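Sister chromatid cohesion protein PDS5 homolog C (Arabidopsis thaliana, PDB 7DE9) is a cohesin cofactor that aids DNA repair by homologous recombination and sister chromatid cohesion, and binds monomethylated histone H3 through its tudor domain. Local coordinates at residues 10-15 with 30-35; 18-23 with 58-63; 40-45 with 54-59. All coordinates share one frame; numbering follows the deposited sequence.

Interaction 1 (10-15 with 30-35); sequences ESLVGS and GVVESY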
ATOM      1  N   GLU A  10       5.460 -10.474   4.768  1.00 25.02           N
ATOM      2  CA  GLU A  10       4.198 -11.171   4.949  1.00 24.53           C
ATOM      3  C   GLU A  10       3.500 -10.724   6.230  1.00 27.57           C
ATOM      4  O   GLU A  10       2.276 -10.802   6.337  1.00 32.09           O
ATOM      5  CB  GLU A  10       4.425 -12.683   4.957  1.00 33.30           C
ATOM      6  CG  GLU A  10       3.174 -13.500   4.678  1.00 39.55           C
ATOM      7  CD  GLU A  10       3.495 -14.933   4.298  1.00 56.08           C
ATOM      8  OE1 GLU A  10       4.639 -15.190   3.869  1.00 54.53           O
ATOM      9  OE2 GLU A  10       2.607 -15.802   4.430  1.00 70.74           O
ATOM     10  N   SER A  11       4.272 -10.232   7.193  1.00 27.03           N
ATOM     11  CA  SER A  11       3.703  -9.857   8.484  1.00 31.17           C
ATOM     12  C   SER A  11       2.783  -8.637   8.391  1.00 30.31           C
ATOM     13  O   SER A  11       2.012  -8.364   9.309  1.00 30.99           O
ATOM     14  CB  SER A  11       4.816  -9.587   9.495  1.00 34.74           C
ATOM     15  OG  SER A  11       5.633  -8.508   9.069  1.00 35.31           O
ATOM     16  N   LEU A  12       2.857  -7.907   7.284  1.00 24.53           N
ATOM     17  CA  LEU A  12       2.087  -6.677   7.132  1.00 27.26           C
ATOM     18  C   LEU A  12       0.638  -6.944   6.727  1.00 25.16           C
ATOM     19  O   LEU A  12      -0.232  -6.081   6.882  1.00 27.25           O
ATOM     20  CB  LEU A  12       2.759  -5.768   6.101  1.00 28.79           C
ATOM     21  CG  LEU A  12       2.313  -4.309   6.097  1.00 30.94           C
ATOM     22  CD1 LEU A  12       2.561  -3.676   7.456  1.00 31.87           C
ATOM     23  CD2 LEU A  12       3.051  -3.558   5.010  1.00 28.91           C
ATOM     24  N   VAL A  13       0.386  -8.137   6.199  1.00 25.39           N
ATOM     25  CA  VAL A  13      -0.946  -8.490   5.730  1.00 26.37           C
ATOM     26  C   VAL A  13      -1.942  -8.355   6.869  1.00 23.73           C
ATOM     27  O   VAL A  13      -1.656  -8.744   7.999  1.00 25.44           O
ATOM     28  CB  VAL A  13      -0.985  -9.920   5.157  1.00 28.27           C
ATOM     29  CG1 VAL A  13      -2.399 -10.297   4.758  1.00 24.77           C
ATOM     30  CG2 VAL A  13      -0.038 -10.035   3.958  1.00 26.91           C
ATOM     31  N   GLY A  14      -3.093  -7.759   6.578  1.00 23.80           N
ATOM     32  CA  GLY A  14      -4.126  -7.573   7.577  1.00 24.56           C
ATOM     33  C   GLY A  14      -4.106  -6.190   8.200  1.00 26.84           C
ATOM     34  O   GLY A  14      -5.096  -5.748   8.781  1.00 31.20           O
ATOM     35  N   SER A  15      -2.974  -5.504   8.072  1.00 27.37           N
ATOM     36  CA  SER A  15      -2.807  -4.182   8.658  1.00 24.56           C
ATOM     37  C   SER A  15      -3.444  -3.076   7.827  1.00 24.47           C
ATOM     38  O   SER A  15      -3.430  -3.114   6.597  1.00 26.33           O
ATOM     39  CB  SER A  15      -1.324  -3.867   8.848  1.00 26.98           C
ATOM     40  OG  SER A  15      -0.748  -4.726   9.818  1.00 45.91           O
ATOM     41  N   GLY A  30      -5.786   2.363   3.372  1.00 26.47           N
ATOM     42  CA  GLY A  30      -6.175   1.081   2.830  1.00 24.42           C
ATOM     43  C   GLY A  30      -5.795  -0.048   3.760  1.00 27.11           C
ATOM     44  O   GLY A  30      -5.265   0.169   4.846  1.00 25.14           O
ATOM     45  N   VAL A  31      -6.089  -1.264   3.335  1.00 20.82           N
ATOM     46  CA  VAL A  31      -5.680  -2.442   4.077  1.00 19.27           C
ATOM     47  C   VAL A  31      -4.795  -3.322   3.191  1.00 26.24           C
ATOM     48  O   VAL A  31      -5.009  -3.425   1.976  1.00 25.84           O
ATOM     49  CB  VAL A  31      -6.900  -3.238   4.590  1.00 26.45           C
ATOM     50  CG1 VAL A  31      -7.712  -3.799   3.430  1.00 30.58           C
ATOM     51  CG2 VAL A  31      -6.460  -4.357   5.514  1.00 28.16           C
ATOM     52  N   VAL A  32      -3.783  -3.933   3.796  1.00 24.44           N
ATOM     53  CA  VAL A  32      -2.950  -4.899   3.096  1.00 24.85           C
ATOM     54  C   VAL A  32      -3.650  -6.250   3.092  1.00 22.54           C
ATOM     55  O   VAL A  32      -3.767  -6.902   4.135  1.00 25.01           O
ATOM     56  CB  VAL A  32      -1.571  -5.029   3.747  1.00 25.79           C
ATOM     57  CG1 VAL A  32      -0.688  -5.962   2.939  1.00 26.20           C
ATOM     58  CG2 VAL A  32      -0.937  -3.659   3.881  1.00 23.01           C
ATOM     59  N   GLU A  33      -4.119  -6.667   1.920  1.00 22.79           N
ATOM     60  CA  GLU A  33      -4.905  -7.888   1.808  1.00 26.77           C
ATOM     61  C   GLU A  33      -4.066  -9.144   1.559  1.00 29.45           C
ATOM     62  O   GLU A  33      -4.450 -10.236   1.967  1.00 31.32           O
ATOM     63  CB  GLU A  33      -5.943  -7.743   0.697  1.00 27.62           C
ATOM     64  CG  GLU A  33      -7.016  -8.818   0.748  1.00 45.07           C
ATOM     65  CD  GLU A  33      -7.236  -9.490  -0.588  1.00 80.03           C
ATOM     66  OE1 GLU A  33      -7.336  -8.774  -1.607  1.00 91.10           O
ATOM     67  OE2 GLU A  33      -7.300 -10.738  -0.618  1.00 90.48           O
ATOM     68  N   SER A  34      -2.930  -9.000   0.889  1.00 24.68           N
ATOM     69  CA  SER A  34      -2.075 -10.153   0.641  1.00 23.25           C
ATOM     70  C   SER A  34      -0.642  -9.754   0.338  1.00 25.33           C
ATOM     71  O   SER A  34      -0.344  -8.579   0.140  1.00 24.28           O
ATOM     72  CB  SER A  34      -2.625 -10.988  -0.513  1.00 32.98           C
ATOM     73  OG  SER A  34      -2.767 -10.192  -1.669  1.00 35.62           O
ATOM     74  N   TYR A  35       0.233 -10.753   0.305  1.00 27.16           N
ATOM     75  CA  TYR A  35       1.649 -10.569  -0.001  1.00 24.00           C
ATOM     76  C   TYR A  35       2.152 -11.670  -0.930  1.00 27.28           C
ATOM     77  O   TYR A  35       1.987 -12.863  -0.654  1.00 30.99           O
ATOM     78  CB  TYR A  35       2.479 -10.550   1.283  1.00 23.46           C
ATOM     79  CG  TYR A  35       3.973 -10.417   1.069  1.00 24.39           C
ATOM     80  CD1 TYR A  35       4.517  -9.254   0.542  1.00 28.17           C
ATOM     81  CD2 TYR A  35       4.836 -11.446   1.418  1.00 27.58           C
ATOM     82  CE1 TYR A  35       5.881  -9.128   0.355  1.00 33.04           C
ATOM     83  CE2 TYR A  35       6.193 -11.329   1.239  1.00 37.38           C
ATOM     84  CZ  TYR A  35       6.712 -10.169   0.708  1.00 34.98           C
ATOM     85  OH  TYR A  35       8.075 -10.060   0.531  1.00 47.73           O
TER
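A chi1 of 178° sets the ring of Y35 anti to its backbone N and brings one face of the ring against the backbone of E10, while in V32 CG1 lies opposite the N (chi1 -176°) and both methyls meet the turn formed by residues 12-15. The backbone of E10 rests on that face of the tyrosine: its N lies over the rim of the ring, 3.5 Å from CD2 of Y35. The E10 side chain crosses Y35 at about a right angle, only its CB and CG coming near the ring. V13 packs between V32 and Y35, with CG2 at 3.7 Å from Y35 CB and CG1 at 3.5 Å from the carbonyl O of E33. L12 CG meets V32 CG2 at 4.0 Å, and L12 passes on to L56 in the interior. The example illustrates how a tudor domain, a small SH3-like barrel, fastens the loop leading into its first strand: L12 to S15 form a type II beta turn, whose third position is G14, and the turn docks on strand 26-36. G14 N gives a straight bond to V32 O (2.7 Å, 171° at the hydrogen), and V32 N returns one to S15 O at 2.9 Å. A serine in place of Y35 removes the ring and would probably leave the backbone N of E10 without the face it rests on and H42 without its aromatic neighbour. Beside the paired amides, V31 CG2 lies 3.4 Å from S15 O.

Interaction 2 (18-23 with 58-63); sequences KVWWPM and NQKWSP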
ATOM      1  N   LYS A  18      -1.470   3.729   5.592  1.00 24.36           N
ATOM      2  CA  LYS A  18      -1.675   4.850   4.698  1.00 23.82           C
ATOM      3  C   LYS A  18      -0.481   4.936   3.760  1.00 21.97           C
ATOM      4  O   LYS A  18       0.678   4.871   4.183  1.00 28.81           O
ATOM      5  CB  LYS A  18      -1.898   6.153   5.465  1.00 32.52           C
ATOM      6  CG  LYS A  18      -0.866   6.492   6.509  1.00 41.26           C
ATOM      7  CD  LYS A  18      -1.427   7.557   7.444  1.00 55.46           C
ATOM      8  CE  LYS A  18      -0.348   8.484   7.970  1.00 70.92           C
ATOM      9  NZ  LYS A  18      -0.918   9.522   8.875  1.00 79.97           N
ATOM     10  N   VAL A  19      -0.786   5.041   2.474  1.00 20.03           N
ATOM     11  CA  VAL A  19       0.222   5.027   1.425  1.00 22.22           C
ATOM     12  C   VAL A  19       0.331   6.423   0.822  1.00 23.75           C
ATOM     13  O   VAL A  19      -0.682   7.060   0.524  1.00 22.67           O
ATOM     14  CB  VAL A  19      -0.113   3.999   0.318  1.00 20.91           C
ATOM     15  CG1 VAL A  19       1.003   3.927  -0.699  1.00 23.83           C
ATOM     16  CG2 VAL A  19      -0.369   2.616   0.919  1.00 24.35           C
ATOM     17  N   TRP A  20       1.563   6.892   0.667  1.00 24.37           N
ATOM     18  CA  TRP A  20       1.834   8.208   0.105  1.00 22.91           C
ATOM     19  C   TRP A  20       1.798   8.185  -1.423  1.00 23.12           C
ATOM     20  O   TRP A  20       2.551   7.450  -2.061  1.00 29.02           O
ATOM     21  CB  TRP A  20       3.194   8.705   0.610  1.00 23.65           C
ATOM     22  CG  TRP A  20       3.635  10.015   0.076  1.00 26.71           C
ATOM     23  CD1 TRP A  20       4.554  10.227  -0.909  1.00 28.39           C
ATOM     24  CD2 TRP A  20       3.199  11.308   0.507  1.00 28.30           C
ATOM     25  NE1 TRP A  20       4.710  11.573  -1.122  1.00 29.47           N
ATOM     26  CE2 TRP A  20       3.885  12.259  -0.268  1.00 24.55           C
ATOM     27  CE3 TRP A  20       2.283  11.754   1.468  1.00 26.22           C
ATOM     28  CZ2 TRP A  20       3.692  13.630  -0.113  1.00 24.80           C
ATOM     29  CZ3 TRP A  20       2.092  13.112   1.621  1.00 31.10           C
ATOM     30  CH2 TRP A  20       2.796  14.037   0.834  1.00 28.09           C
ATOM     31  N   TRP A  21       0.912   8.986  -2.006  1.00 20.81           N
ATOM     32  CA  TRP A  21       0.919   9.244  -3.444  1.00 23.11           C
ATOM     33  C   TRP A  21       1.545  10.614  -3.664  1.00 22.18           C
ATOM     34  O   TRP A  21       0.927  11.651  -3.346  1.00 21.61           O
ATOM     35  CB  TRP A  21      -0.488   9.204  -4.043  1.00 23.72           C
ATOM     36  CG  TRP A  21      -1.129   7.848  -4.067  1.00 20.53           C
ATOM     37  CD1 TRP A  21      -0.888   6.806  -3.219  1.00 22.63           C
ATOM     38  CD2 TRP A  21      -2.114   7.393  -4.995  1.00 20.73           C
ATOM     39  NE1 TRP A  21      -1.675   5.732  -3.561  1.00 23.57           N
ATOM     40  CE2 TRP A  21      -2.434   6.067  -4.651  1.00 21.91           C
ATOM     41  CE3 TRP A  21      -2.765   7.983  -6.085  1.00 22.24           C
ATOM     42  CZ2 TRP A  21      -3.367   5.318  -5.357  1.00 21.62           C
ATOM     43  CZ3 TRP A  21      -3.695   7.240  -6.785  1.00 24.46           C
ATOM     44  CH2 TRP A  21      -3.989   5.920  -6.418  1.00 27.22           C
ATOM     45  N   PRO A  22       2.792  10.616  -4.165  1.00 22.66           N
ATOM     46  CA  PRO A  22       3.589  11.834  -4.346  1.00 22.27           C
ATOM     47  C   PRO A  22       2.912  12.858  -5.248  1.00 22.27           C
ATOM     48  O   PRO A  22       3.012  14.059  -4.992  1.00 23.51           O
ATOM     49  CB  PRO A  22       4.877  11.315  -4.989  1.00 31.96           C
ATOM     50  CG  PRO A  22       4.979   9.906  -4.553  1.00 31.79           C
ATOM     51  CD  PRO A  22       3.574   9.398  -4.442  1.00 23.32           C
HETATM   52  N   MSE A  23       2.242  12.391  -6.294  1.00 25.34           N
HETATM   53  CA  MSE A  23       1.659  13.308  -7.262  1.00 23.77           C
HETATM   54  C   MSE A  23       0.575  14.160  -6.638  1.00 19.42           C
HETATM   55  O   MSE A  23       0.404  15.316  -7.014  1.00 25.55           O
HETATM   56  CB  MSE A  23       1.088  12.559  -8.456  1.00 24.41           C
HETATM   57  CG  MSE A  23       1.913  12.752  -9.701  1.00 41.42           C
HETATM   58 SE   MSE A  23       1.153  11.821 -11.197  0.26 19.17          SE
HETATM   59  CE  MSE A  23      -0.040  13.180 -11.835  1.00 45.92           C
ATOM     60  N   ASN A  58       9.902   0.699  -1.691  1.00 29.92           N
ATOM     61  CA  ASN A  58      10.176   1.909  -2.462  1.00 39.09           C
ATOM     62  C   ASN A  58       8.996   2.867  -2.433  1.00 38.62           C
ATOM     63  O   ASN A  58       8.847   3.721  -3.306  1.00 41.08           O
ATOM     64  CB  ASN A  58      10.541   1.562  -3.905  1.00 50.91           C
ATOM     65  CG  ASN A  58      12.000   1.837  -4.214  1.00 66.69           C
ATOM     66  OD1 ASN A  58      12.550   2.859  -3.803  1.00 88.61           O
ATOM     67  ND2 ASN A  58      12.639   0.918  -4.926  1.00 61.38           N
ATOM     68  N   GLN A  59       8.163   2.711  -1.411  1.00 32.78           N
ATOM     69  CA  GLN A  59       7.029   3.596  -1.189  1.00 30.76           C
ATOM     70  C   GLN A  59       7.209   4.357   0.107  1.00 39.49           C
ATOM     71  O   GLN A  59       7.815   3.859   1.053  1.00 41.70           O
ATOM     72  CB  GLN A  59       5.719   2.805  -1.131  1.00 37.37           C
ATOM     73  CG  GLN A  59       5.314   2.148  -2.436  1.00 41.99           C
ATOM     74  CD  GLN A  59       4.821   3.147  -3.458  1.00 40.39           C
ATOM     75  OE1 GLN A  59       4.244   4.177  -3.106  1.00 36.82           O
ATOM     76  NE2 GLN A  59       5.051   2.851  -4.734  1.00 39.65           N
ATOM     77  N   LYS A  60       6.686   5.572   0.152  1.00 34.45           N
ATOM     78  CA  LYS A  60       6.480   6.213   1.430  1.00 37.20           C
ATOM     79  C   LYS A  60       5.115   5.776   1.920  1.00 40.36           C
ATOM     80  O   LYS A  60       4.114   5.893   1.217  1.00 35.21           O
ATOM     81  CB  LYS A  60       6.604   7.733   1.328  1.00 40.49           C
ATOM     82  CG  LYS A  60       7.999   8.159   0.963  1.00 52.79           C
ATOM     83  CD  LYS A  60       8.855   8.136   2.213  1.00 67.43           C
ATOM     84  CE  LYS A  60      10.324   8.002   1.895  1.00 72.04           C
ATOM     85  NZ  LYS A  60      10.663   8.338   0.476  1.00 72.63           N
ATOM     86  N   TRP A  61       5.096   5.219   3.119  1.00 42.63           N
ATOM     87  CA  TRP A  61       3.863   4.729   3.699  1.00 39.02           C
ATOM     88  C   TRP A  61       4.077   4.564   5.193  1.00 45.64           C
ATOM     89  O   TRP A  61       5.213   4.513   5.664  1.00 37.44           O
ATOM     90  CB  TRP A  61       3.447   3.404   3.061  1.00 32.50           C
ATOM     91  CG  TRP A  61       4.362   2.300   3.449  1.00 31.90           C
ATOM     92  CD1 TRP A  61       5.519   1.934   2.827  1.00 37.82           C
ATOM     93  CD2 TRP A  61       4.215   1.430   4.571  1.00 32.96           C
ATOM     94  NE1 TRP A  61       6.095   0.878   3.489  1.00 36.67           N
ATOM     95  CE2 TRP A  61       5.313   0.552   4.566  1.00 33.13           C
ATOM     96  CE3 TRP A  61       3.257   1.308   5.580  1.00 34.18           C
ATOM     97  CZ2 TRP A  61       5.479  -0.433   5.531  1.00 37.31           C
ATOM     98  CZ3 TRP A  61       3.420   0.331   6.535  1.00 41.81           C
ATOM     99  CH2 TRP A  61       4.522  -0.528   6.505  1.00 40.28           C
ATOM    100  N   SER A  62       2.987   4.479   5.940  1.00 35.78           N
ATOM    101  CA  SER A  62       3.097   4.292   7.376  1.00 40.94           C
ATOM    102  C   SER A  62       1.908   3.505   7.883  1.00 38.13           C
ATOM    103  O   SER A  62       0.834   3.557   7.291  1.00 40.83           O
ATOM    104  CB  SER A  62       3.192   5.644   8.079  1.00 47.70           C
ATOM    105  OG  SER A  62       2.214   6.532   7.574  1.00 55.47           O
ATOM    106  N   PRO A  63       2.093   2.764   8.981  1.00 39.83           N
ATOM    107  CA  PRO A  63       0.949   2.098   9.609  1.00 49.92           C
ATOM    108  C   PRO A  63      -0.013   3.117  10.219  1.00 56.30           C
ATOM    109  O   PRO A  63       0.181   4.318  10.024  1.00 50.64           O
ATOM    110  CB  PRO A  63       1.602   1.233  10.686  1.00 49.49           C
ATOM    111  CG  PRO A  63       2.856   1.968  11.029  1.00 44.45           C
ATOM    112  CD  PRO A  63       3.340   2.550   9.736  1.00 47.50           C
TER
HETATM  113  O   HOH W   1       5.104   6.409  -2.044  1.00 37.66           O
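K18 and S62 make the close end of this antiparallel pairing. K18 N to S62 O and S62 N to K18 O, both 2.9 Å, form a reciprocal pair, and on the same face the lysine chain folds alongside the serine, with CE 3.2 Å from S62 OG. That approach follows from a chi1 of 52°, which puts K18 CG between its backbone N and carbonyl carbon; the ammonium end continues to a cation-pi contact with Y27. Next along, V19 and W61 form the non-hydrogen-bonded pair, and W61 CB lies 3.3 Å from K18 O before its indole leads off to L12 and L56.

Toward K60 the packing opens to the surface. W20 N still binds K60 O at 2.8 Å, and K60 CB packs on W20 CB (3.6 Å) and the near part of the indole, but the far ends of both side chains lead away. Beyond them water 1 links W20 O, K60 N and Q59 OE1, lying 2.6 Å from Q59 OE1. That oxygen also accepts a bond from a basic side chain of the bound histone peptide, and W21 makes a cation-pi contact with a basic side chain of the peptide, consistent with a site that meets a cationic ligand with a neutral carbonyl oxygen and an aromatic ring.

Interaction 3 (40-45 with 54-59); sequences KKHLVI and LYLKNQ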
ATOM      1  N   LYS A  40       7.772  -9.959  -4.035  1.00 29.33           N
ATOM      2  CA  LYS A  40       7.835  -8.995  -2.938  1.00 28.62           C
ATOM      3  C   LYS A  40       6.793  -7.880  -3.124  1.00 29.42           C
ATOM      4  O   LYS A  40       7.080  -6.689  -2.979  1.00 29.56           O
ATOM      5  CB  LYS A  40       9.248  -8.430  -2.806  1.00 28.05           C
ATOM      6  CG  LYS A  40      10.299  -9.517  -2.518  1.00 35.89           C
ATOM      7  CD  LYS A  40      11.390  -9.012  -1.582  1.00 52.46           C
ATOM      8  CE  LYS A  40      12.393  -8.147  -2.329  1.00 56.41           C
ATOM      9  NZ  LYS A  40      13.080  -7.130  -1.474  1.00 34.93           N
ATOM     10  N   LYS A  41       5.572  -8.300  -3.429  1.00 22.28           N
ATOM     11  CA  LYS A  41       4.465  -7.392  -3.689  1.00 20.13           C
ATOM     12  C   LYS A  41       3.395  -7.475  -2.604  1.00 28.03           C
ATOM     13  O   LYS A  41       3.053  -8.564  -2.145  1.00 27.67           O
ATOM     14  CB  LYS A  41       3.827  -7.710  -5.041  1.00 23.84           C
ATOM     15  CG  LYS A  41       4.715  -7.463  -6.248  1.00 27.09           C
ATOM     16  CD  LYS A  41       4.966  -5.985  -6.436  1.00 31.41           C
ATOM     17  CE  LYS A  41       6.436  -5.660  -6.258  1.00 30.97           C
ATOM     18  NZ  LYS A  41       7.278  -6.293  -7.316  1.00 33.52           N
ATOM     19  N   HIS A  42       2.870  -6.319  -2.205  1.00 21.22           N
ATOM     20  CA  HIS A  42       1.697  -6.255  -1.332  1.00 19.36           C
ATOM     21  C   HIS A  42       0.486  -5.782  -2.113  1.00 24.84           C
ATOM     22  O   HIS A  42       0.588  -4.856  -2.903  1.00 23.04           O
ATOM     23  CB  HIS A  42       1.923  -5.304  -0.161  1.00 20.55           C
ATOM     24  CG  HIS A  42       2.908  -5.804   0.849  1.00 21.32           C
ATOM     25  ND1 HIS A  42       4.260  -5.557   0.750  1.00 24.03           N
ATOM     26  CD2 HIS A  42       2.735  -6.524   1.981  1.00 24.13           C
ATOM     27  CE1 HIS A  42       4.879  -6.107   1.780  1.00 23.59           C
ATOM     28  NE2 HIS A  42       3.978  -6.696   2.543  1.00 25.63           N
ATOM     29  N   LEU A  43      -0.662  -6.406  -1.880  1.00 21.95           N
ATOM     30  CA  LEU A  43      -1.899  -5.931  -2.475  1.00 22.71           C
ATOM     31  C   LEU A  43      -2.585  -5.017  -1.479  1.00 21.32           C
ATOM     32  O   LEU A  43      -2.929  -5.444  -0.386  1.00 25.89           O
ATOM     33  CB  LEU A  43      -2.812  -7.095  -2.853  1.00 23.71           C
ATOM     34  CG  LEU A  43      -4.202  -6.747  -3.386  1.00 24.13           C
ATOM     35  CD1 LEU A  43      -4.118  -5.913  -4.648  1.00 27.38           C
ATOM     36  CD2 LEU A  43      -4.982  -8.014  -3.650  1.00 27.53           C
ATOM     37  N   VAL A  44      -2.758  -3.756  -1.849  1.00 20.73           N
ATOM     38  CA  VAL A  44      -3.430  -2.792  -0.984  1.00 21.21           C
ATOM     39  C   VAL A  44      -4.798  -2.441  -1.554  1.00 25.60           C
ATOM     40  O   VAL A  44      -4.921  -2.036  -2.722  1.00 24.23           O
ATOM     41  CB  VAL A  44      -2.592  -1.508  -0.801  1.00 25.19           C
ATOM     42  CG1 VAL A  44      -3.349  -0.473   0.028  1.00 24.77           C
ATOM     43  CG2 VAL A  44      -1.263  -1.842  -0.143  1.00 25.43           C
ATOM     44  N   ILE A  45      -5.828  -2.629  -0.732  1.00 20.13           N
ATOM     45  CA  ILE A  45      -7.181  -2.243  -1.113  1.00 21.92           C
ATOM     46  C   ILE A  45      -7.519  -0.970  -0.365  1.00 23.39           C
ATOM     47  O   ILE A  45      -7.536  -0.957   0.861  1.00 25.56           O
ATOM     48  CB  ILE A  45      -8.224  -3.340  -0.803  1.00 25.68           C
ATOM     49  CG1 ILE A  45      -8.171  -4.453  -1.851  1.00 36.28           C
ATOM     50  CG2 ILE A  45      -9.632  -2.762  -0.814  1.00 32.85           C
ATOM     51  CD1 ILE A  45      -7.035  -5.392  -1.699  1.00 49.13           C
ATOM     52  N   LEU A  54       1.853  -3.221  -4.908  1.00 19.22           N
ATOM     53  CA  LEU A  54       2.927  -2.299  -4.541  1.00 21.90           C
ATOM     54  C   LEU A  54       4.191  -2.980  -4.038  1.00 24.14           C
ATOM     55  O   LEU A  54       4.123  -3.990  -3.344  1.00 26.14           O
ATOM     56  CB  LEU A  54       2.443  -1.342  -3.446  1.00 25.74           C
ATOM     57  CG  LEU A  54       1.348  -0.324  -3.751  1.00 29.95           C
ATOM     58  CD1 LEU A  54       0.883   0.321  -2.460  1.00 30.99           C
ATOM     59  CD2 LEU A  54       1.867   0.728  -4.717  1.00 30.57           C
ATOM     60  N   TYR A  55       5.340  -2.398  -4.371  1.00 24.79           N
ATOM     61  CA  TYR A  55       6.583  -2.688  -3.678  1.00 25.06           C
ATOM     62  C   TYR A  55       6.734  -1.643  -2.585  1.00 27.99           C
ATOM     63  O   TYR A  55       7.159  -0.519  -2.844  1.00 32.43           O
ATOM     64  CB  TYR A  55       7.774  -2.649  -4.630  1.00 31.54           C
ATOM     65  CG  TYR A  55       9.094  -3.055  -4.009  1.00 31.26           C
ATOM     66  CD1 TYR A  55       9.300  -4.348  -3.545  1.00 29.50           C
ATOM     67  CD2 TYR A  55      10.141  -2.149  -3.904  1.00 35.53           C
ATOM     68  CE1 TYR A  55      10.506  -4.725  -2.990  1.00 29.18           C
ATOM     69  CE2 TYR A  55      11.352  -2.517  -3.352  1.00 37.98           C
ATOM     70  CZ  TYR A  55      11.528  -3.804  -2.892  1.00 43.68           C
ATOM     71  OH  TYR A  55      12.734  -4.173  -2.338  1.00 53.15           O
ATOM     72  N   LEU A  56       6.362  -2.005  -1.366  1.00 27.62           N
ATOM     73  CA  LEU A  56       6.271  -1.026  -0.296  1.00 28.82           C
ATOM     74  C   LEU A  56       7.626  -0.464   0.123  1.00 30.89           C
ATOM     75  O   LEU A  56       7.698   0.646   0.654  1.00 34.95           O
ATOM     76  CB  LEU A  56       5.555  -1.636   0.903  1.00 29.04           C
ATOM     77  CG  LEU A  56       4.057  -1.728   0.634  1.00 31.08           C
ATOM     78  CD1 LEU A  56       3.353  -2.460   1.741  1.00 41.98           C
ATOM     79  CD2 LEU A  56       3.478  -0.338   0.479  1.00 34.73           C
ATOM     80  N   LYS A  57       8.696  -1.209  -0.142  1.00 29.00           N
ATOM     81  CA  LYS A  57      10.038  -0.778   0.237  1.00 33.83           C
ATOM     82  C   LYS A  57      10.461   0.489  -0.503  1.00 36.13           C
ATOM     83  O   LYS A  57      11.279   1.264  -0.005  1.00 41.74           O
ATOM     84  CB  LYS A  57      11.050  -1.896  -0.014  1.00 39.40           C
ATOM     85  CG  LYS A  57      11.568  -2.553   1.253  1.00 43.36           C
ATOM     86  CD  LYS A  57      11.998  -3.991   1.018  1.00 49.17           C
ATOM     87  CE  LYS A  57      10.815  -4.854   0.615  1.00 51.17           C
ATOM     88  NZ  LYS A  57      11.197  -6.288   0.555  1.00 51.23           N
ATOM     89  N   ASN A  58       9.902   0.699  -1.691  1.00 29.92           N
ATOM     90  CA  ASN A  58      10.176   1.909  -2.462  1.00 39.09           C
ATOM     91  C   ASN A  58       8.996   2.867  -2.433  1.00 38.62           C
ATOM     92  O   ASN A  58       8.847   3.721  -3.306  1.00 41.08           O
ATOM     93  CB  ASN A  58      10.541   1.562  -3.905  1.00 50.91           C
ATOM     94  CG  ASN A  58      12.000   1.837  -4.214  1.00 66.69           C
ATOM     95  OD1 ASN A  58      12.550   2.859  -3.803  1.00 88.61           O
ATOM     96  ND2 ASN A  58      12.639   0.918  -4.926  1.00 61.38           N
ATOM     97  N   GLN A  59       8.163   2.711  -1.411  1.00 32.78           N
ATOM     98  CA  GLN A  59       7.029   3.596  -1.189  1.00 30.76           C
ATOM     99  C   GLN A  59       7.209   4.357   0.107  1.00 39.49           C
ATOM    100  O   GLN A  59       7.815   3.859   1.053  1.00 41.70           O
ATOM    101  CB  GLN A  59       5.719   2.805  -1.131  1.00 37.37           C
ATOM    102  CG  GLN A  59       5.314   2.148  -2.436  1.00 41.99           C
ATOM    103  CD  GLN A  59       4.821   3.147  -3.458  1.00 40.39           C
ATOM    104  OE1 GLN A  59       4.244   4.177  -3.106  1.00 36.82           O
ATOM    105  NE2 GLN A  59       5.051   2.851  -4.734  1.00 39.65           N
TER
HETATM  106  O   HOH W   2       6.355  -4.750  -0.915  1.00 21.39           O
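L54, K40 and H42 carry most of this contact, where strand 41-46 pairs antiparallel with the end of edge strand 51-54, beside a G1 beta bulge at K40 and K41, within the SH3-like tudor barrel. L54 and H42 are the hydrogen-bonded pair: H42 N to L54 O and L54 N to H42 O both measure 2.9 Å. The L54 side chain runs into the core, where CD1 meets V44 CG2 at 3.8 Å; it also packs on V19 and on a basic side chain of the bound peptide, so one leucine touches both core and ligand.

H42 shows how a buried imidazole can be fixed from several directions. Its chi1 of -70° places the ring beside the backbone N, and L56 CD1 sits over one face in a CH-pi contact, 3.7 Å from the H42 ring centroid. At the far end of the ring, NE2 bonds to G9 O.

K40 lies along Y55, pointing the same way, and its NZ bonds to Y55 OH at 3.1 Å. K57 NZ is modelled even nearer to K40 NZ, two donors with no bond between them; if both ammonium ends are placed correctly, the proximity would probably favour proton loss from one. Deeper in, K40 O lies at the edge of the Y55 ring, in its plane. Water 2, level with the imidazole plane, joins H42 ND1 (2.8 Å) to K40 O (2.9 Å) and accepts a bond from L56 N at 2.8 Å.

How the interactions relate
All three contacts reach one small antiparallel sheet, its strands ordered 51-54, 41-46, 26-36, 16-21, 61-63. Interactions 1 and 3 have centres about 9 Å apart and are joined by the pairing of strands 26-36 and 41-46; interaction 1 closes along the chain before interaction 3 opens. Interaction 2, about 14 Å between centres from interaction 1 and on the other side of the chain's centre, alternates with it in sequence, and shares N58 and Q59 with interaction 3, about 10 Å away. L12, L54, L56, V19 and W61 link the contacts through their side chains. Interactions 2 and 3 both reach the bound peptide, so the reader site is built from sequence-distant strands and loops.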